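Local coordinates for Serine/threonine-protein acetyltransferase HopZ1a (Pseudomonas syringae pv. syringae, PDB 5KLP) that transfers acetyl groups from acetyl-CoA to serine and threonine residues of host proteins, with inositol hexakisphosphate as cofactor, and thereby impairs host microtubules and immunity, at residues A[142-147]-A[194-199]. The protein carries 10 engineered substitutions. Residues are numbered along the deposited sequence; the frame is centred on the assembly and turned at random.
With IHP (inositol hexakisphosphate), chain D.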
ATOM      1  N   THR A 142      -5.113   4.086  -0.891  1.00 15.48           N
ATOM      2  CA  THR A 142      -4.373   3.841   0.351  1.00 15.37           C
ATOM      3  C   THR A 142      -2.970   4.397   0.194  1.00 18.69           C
ATOM      4  O   THR A 142      -2.201   3.970  -0.683  1.00 18.69           O
ATOM      5  CB  THR A 142      -4.286   2.342   0.712  1.00 19.07           C
ATOM      6  OG1 THR A 142      -3.608   1.648  -0.345  1.00 26.37           O
ATOM      7  CG2 THR A 142      -5.666   1.735   0.892  1.00 13.87           C
ATOM      8  N   GLU A 143      -2.666   5.368   1.043  1.00 17.12           N
ATOM      9  CA  GLU A 143      -1.368   6.025   1.117  1.00 10.34           C
ATOM     10  C   GLU A 143      -0.573   5.373   2.245  1.00 17.90           C
ATOM     11  O   GLU A 143      -0.890   5.573   3.413  1.00 18.78           O
ATOM     12  CB  GLU A 143      -1.556   7.529   1.388  1.00 14.78           C
ATOM     13  CG  GLU A 143      -0.282   8.280   1.774  1.00 17.50           C
ATOM     14  CD  GLU A 143       0.791   8.195   0.695  1.00 22.30           C
ATOM     15  OE1 GLU A 143       1.735   7.378   0.850  1.00 17.76           O
ATOM     16  OE2 GLU A 143       0.677   8.955  -0.304  1.00 15.10           O
ATOM     17  N   PRO A 144       0.441   4.565   1.906  1.00 17.36           N
ATOM     18  CA  PRO A 144       1.221   3.867   2.937  1.00 16.92           C
ATOM     19  C   PRO A 144       2.108   4.787   3.765  1.00 16.84           C
ATOM     20  O   PRO A 144       2.536   4.404   4.857  1.00 15.05           O
ATOM     21  CB  PRO A 144       2.083   2.890   2.122  1.00 21.27           C
ATOM     22  CG  PRO A 144       1.398   2.770   0.819  1.00 20.81           C
ATOM     23  CD  PRO A 144       0.821   4.130   0.554  1.00 18.49           C
ATOM     24  N   ALA A 145       2.430   5.965   3.249  1.00 13.86           N
ATOM     25  CA  ALA A 145       3.255   6.899   4.025  1.00 16.57           C
ATOM     26  C   ALA A 145       2.375   8.041   4.537  1.00 14.50           C
ATOM     27  O   ALA A 145       1.497   7.811   5.373  1.00 17.70           O
ATOM     28  CB  ALA A 145       4.434   7.420   3.196  1.00 15.76           C
ATOM     29  N   VAL A 146       2.564   9.256   4.021  1.00 15.26           N
ATOM     30  CA  VAL A 146       1.758  10.390   4.478  1.00 14.29           C
ATOM     31  C   VAL A 146       1.173  11.152   3.298  1.00 19.21           C
ATOM     32  O   VAL A 146       1.764  11.190   2.213  1.00 19.70           O
ATOM     33  CB  VAL A 146       2.578  11.362   5.351  1.00 18.46           C
ATOM     34  CG1 VAL A 146       2.964  10.698   6.667  1.00 19.51           C
ATOM     35  CG2 VAL A 146       3.827  11.860   4.605  1.00 16.82           C
ATOM     36  N   ILE A 147       0.003  11.745   3.504  1.00 15.85           N
ATOM     37  CA  ILE A 147      -0.659  12.494   2.447  1.00 17.21           C
ATOM     38  C   ILE A 147       0.099  13.771   2.094  1.00 20.23           C
ATOM     39  O   ILE A 147       0.278  14.102   0.917  1.00 19.87           O
ATOM     40  CB  ILE A 147      -2.111  12.850   2.836  1.00 16.54           C
ATOM     41  CG1 ILE A 147      -2.975  11.585   2.816  1.00 17.82           C
ATOM     42  CG2 ILE A 147      -2.684  13.894   1.878  1.00 16.20           C
ATOM     43  CD1 ILE A 147      -4.387  11.784   3.386  1.00 13.85           C
ATOM     44  N   LEU A 194       1.823  -2.984  -3.237  1.00 20.52           N
ATOM     45  CA  LEU A 194       1.527  -4.341  -3.702  1.00 16.30           C
ATOM     46  C   LEU A 194       0.907  -5.150  -2.570  1.00 16.45           C
ATOM     47  O   LEU A 194      -0.110  -5.821  -2.752  1.00 19.30           O
ATOM     48  CB  LEU A 194       2.796  -5.029  -4.240  1.00 15.72           C
ATOM     49  CG  LEU A 194       2.652  -6.501  -4.632  1.00 19.88           C
ATOM     50  CD1 LEU A 194       1.569  -6.657  -5.698  1.00 18.71           C
ATOM     51  CD2 LEU A 194       3.983  -7.097  -5.130  1.00 20.58           C
ATOM     52  N   ASN A 195       1.515  -5.083  -1.393  1.00 17.23           N
ATOM     53  CA  ASN A 195       0.959  -5.796  -0.248  1.00 16.28           C
ATOM     54  C   ASN A 195      -0.449  -5.321   0.051  1.00 18.09           C
ATOM     55  O   ASN A 195      -1.336  -6.121   0.349  1.00 17.90           O
ATOM     56  CB  ASN A 195       1.835  -5.620   0.998  1.00 15.20           C
ATOM     57  CG  ASN A 195       1.321  -6.434   2.180  1.00 21.38           C
ATOM     58  OD1 ASN A 195       0.553  -5.941   2.993  1.00 21.67           O
ATOM     59  ND2 ASN A 195       1.730  -7.701   2.253  1.00 21.57           N
ATOM     60  N   TYR A 196      -0.651  -4.014  -0.046  1.00 16.45           N
ATOM     61  CA  TYR A 196      -1.944  -3.417   0.244  1.00 18.34           C
ATOM     62  C   TYR A 196      -3.027  -3.875  -0.728  1.00 15.65           C
ATOM     63  O   TYR A 196      -4.186  -4.071  -0.337  1.00 16.82           O
ATOM     64  CB  TYR A 196      -1.823  -1.892   0.230  1.00 17.95           C
ATOM     65  CG  TYR A 196      -1.336  -1.312   1.550  1.00 16.98           C
ATOM     66  CD1 TYR A 196      -0.791  -2.134   2.548  1.00 11.97           C
ATOM     67  CD2 TYR A 196      -1.460   0.051   1.817  1.00 15.90           C
ATOM     68  CE1 TYR A 196      -0.365  -1.610   3.758  1.00 13.36           C
ATOM     69  CE2 TYR A 196      -1.043   0.589   3.030  1.00 18.86           C
ATOM     70  CZ  TYR A 196      -0.501  -0.245   3.997  1.00 21.27           C
ATOM     71  OH  TYR A 196      -0.100   0.305   5.197  1.00 16.14           O
ATOM     72  N   ALA A 197      -2.656  -4.045  -1.993  1.00 13.93           N
ATOM     73  CA  ALA A 197      -3.596  -4.546  -3.000  1.00 21.98           C
ATOM     74  C   ALA A 197      -4.070  -5.938  -2.617  1.00 18.64           C
ATOM     75  O   ALA A 197      -5.267  -6.228  -2.645  1.00 18.90           O
ATOM     76  CB  ALA A 197      -2.948  -4.570  -4.396  1.00 20.38           C
ATOM     77  N   ILE A 198      -3.124  -6.800  -2.260  1.00 18.44           N
ATOM     78  CA  ILE A 198      -3.461  -8.160  -1.819  1.00 21.42           C
ATOM     79  C   ILE A 198      -4.358  -8.125  -0.572  1.00 25.51           C
ATOM     80  O   ILE A 198      -5.327  -8.890  -0.475  1.00 22.47           O
ATOM     81  CB  ILE A 198      -2.199  -8.994  -1.512  1.00 18.11           C
ATOM     82  CG1 ILE A 198      -1.315  -9.095  -2.761  1.00 23.34           C
ATOM     83  CG2 ILE A 198      -2.597 -10.397  -1.015  1.00 16.19           C
ATOM     84  CD1 ILE A 198       0.042  -9.733  -2.512  1.00 26.62           C
ATOM     85  N   LYS A 199      -4.027  -7.256   0.389  1.00 14.47           N
ATOM     86  CA  LYS A 199      -4.837  -7.175   1.616  1.00 15.65           C
ATOM     87  C   LYS A 199      -6.234  -6.631   1.334  1.00 18.37           C
ATOM     88  O   LYS A 199      -7.207  -7.032   1.971  1.00 21.08           O
ATOM     89  CB  LYS A 199      -4.149  -6.302   2.676  1.00 15.32           C
ATOM     90  CG  LYS A 199      -2.804  -6.844   3.164  1.00 17.93           C
ATOM     91  CD  LYS A 199      -2.909  -8.319   3.561  1.00 22.16           C
ATOM     92  CE  LYS A 199      -1.624  -8.817   4.190  1.00 20.05           C
ATOM     93  NZ  LYS A 199      -1.701 -10.271   4.477  1.00 22.38           N
TER
HETATM   94  C1  IHP D 401       1.185 -15.614   2.849  1.00 32.19           C
HETATM   95  C2  IHP D 401       1.469 -14.064   3.097  1.00 29.30           C
HETATM   96  C3  IHP D 401       2.419 -13.543   4.242  1.00 41.92           C
HETATM   97  C4  IHP D 401       2.977 -14.698   5.197  1.00 35.79           C
HETATM   98  C5  IHP D 401       2.228 -16.017   5.241  1.00 35.34           C
HETATM   99  C6  IHP D 401       2.129 -16.464   3.789  1.00 41.40           C
HETATM  100  O11 IHP D 401      -0.084 -15.919   2.945  1.00 41.17           O
HETATM  101  P1  IHP D 401      -1.145 -16.619   1.825  1.00 32.60           P
HETATM  102  O21 IHP D 401      -2.518 -15.958   1.929  1.00 42.79           O
HETATM  103  O31 IHP D 401      -1.305 -18.112   2.128  1.00 48.03           O
HETATM  104  O41 IHP D 401      -0.703 -16.507   0.376  1.00 36.45           O
HETATM  105  O12 IHP D 401       0.332 -13.291   3.029  1.00 22.03           O
HETATM  106  P2  IHP D 401       0.246 -12.162   1.783  1.00 23.28           P
HETATM  107  O22 IHP D 401       0.336 -12.883   0.422  1.00 22.89           O
HETATM  108  O32 IHP D 401      -1.020 -11.298   1.795  1.00 22.79           O
HETATM  109  O42 IHP D 401       1.500 -11.257   1.851  1.00 18.87           O
HETATM  110  O13 IHP D 401       1.737 -12.691   4.899  1.00 45.75           O
HETATM  111  P3  IHP D 401       1.855 -11.044   5.241  1.00 22.02           P
HETATM  112  O23 IHP D 401       1.865 -10.056   4.074  1.00 21.35           O
HETATM  113  O33 IHP D 401       0.494 -10.993   5.930  1.00 18.70           O
HETATM  114  O43 IHP D 401       2.981 -10.687   6.206  1.00 19.28           O
HETATM  115  O14 IHP D 401       3.182 -14.257   6.446  1.00 25.15           O
HETATM  116  P4  IHP D 401       4.636 -13.792   6.992  1.00 26.68           P
HETATM  117  O24 IHP D 401       4.994 -12.383   6.516  1.00 24.27           O
HETATM  118  O34 IHP D 401       4.721 -13.852   8.532  1.00 27.00           O
HETATM  119  O44 IHP D 401       5.737 -14.733   6.467  1.00 29.35           O
HETATM  120  O15 IHP D 401       1.095 -16.040   5.961  1.00 36.84           O
HETATM  121  P5  IHP D 401       0.918 -16.924   7.409  1.00 40.09           P
HETATM  122  O25 IHP D 401       2.282 -17.402   7.922  1.00 37.03           O
HETATM  123  O35 IHP D 401       0.284 -16.043   8.519  1.00 28.82           O
HETATM  124  O45 IHP D 401       0.035 -18.164   7.232  1.00 43.87           O
HETATM  125  O16 IHP D 401       1.819 -17.757   3.718  1.00 55.05           O
HETATM  126  P6  IHP D 401       2.374 -18.792   2.580  1.00 40.23           P
HETATM  127  O26 IHP D 401       3.822 -18.461   2.224  1.00 44.34           O
HETATM  128  O36 IHP D 401       2.306 -20.251   3.069  1.00 54.26           O
HETATM  129  O46 IHP D 401       1.526 -18.706   1.307  1.00 42.01           O
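The ring of Y196 meets T142 and P144 where the central sheet of this YopJ-family acetyltransferase, related to the clan CA cysteine proteases, packs on helix 189-202, whose first residue is the active-site C189. It is a worked example of how one aromatic side chain can join a catalytic strand end to a ligand-binding helix. With CG anti to the carbonyl carbon (chi1 -84°), the tyrosine reaches from the helix to the end of strand 138-143. T142 comes to the ring's edge, near its plane: OG1 lies 3.4 Å from Y196 CD2, a van der Waals approach, while the hydroxyl's hydrogen bond is with the carbonyl oxygen of M126 on the adjoining strand. P144, just past the strand, approaches the same CD2-CE2 bond of the ring obliquely, its CG 4.0 Å from Y196 CE2. The phenol oxygen, though buried, has hydrogen-bonding partners in F260 O and T180 OG1, which hold the far end of the ring, and the F260 ring packs edge-to-face with it. Between the two residues that touch Y196, the active-site E143 turns its CB away from the helix. Its OE1 accepts the backbone N-H of A145 on the anti lone pair (2.9 Å, 157°), and OE2 is hydrogen-bonded to H158 NE2 and Q154 NE2, a network that should restrain the carboxylate's rotation. The helix turns another face to inositol hexakisphosphate: N195 ND2 donates to O23 at 3.0 Å, and K199, its chain bent at chi2 (-50°), spans two phosphates, NZ lying 2.7 Å from O33 and 3.0 Å from O32.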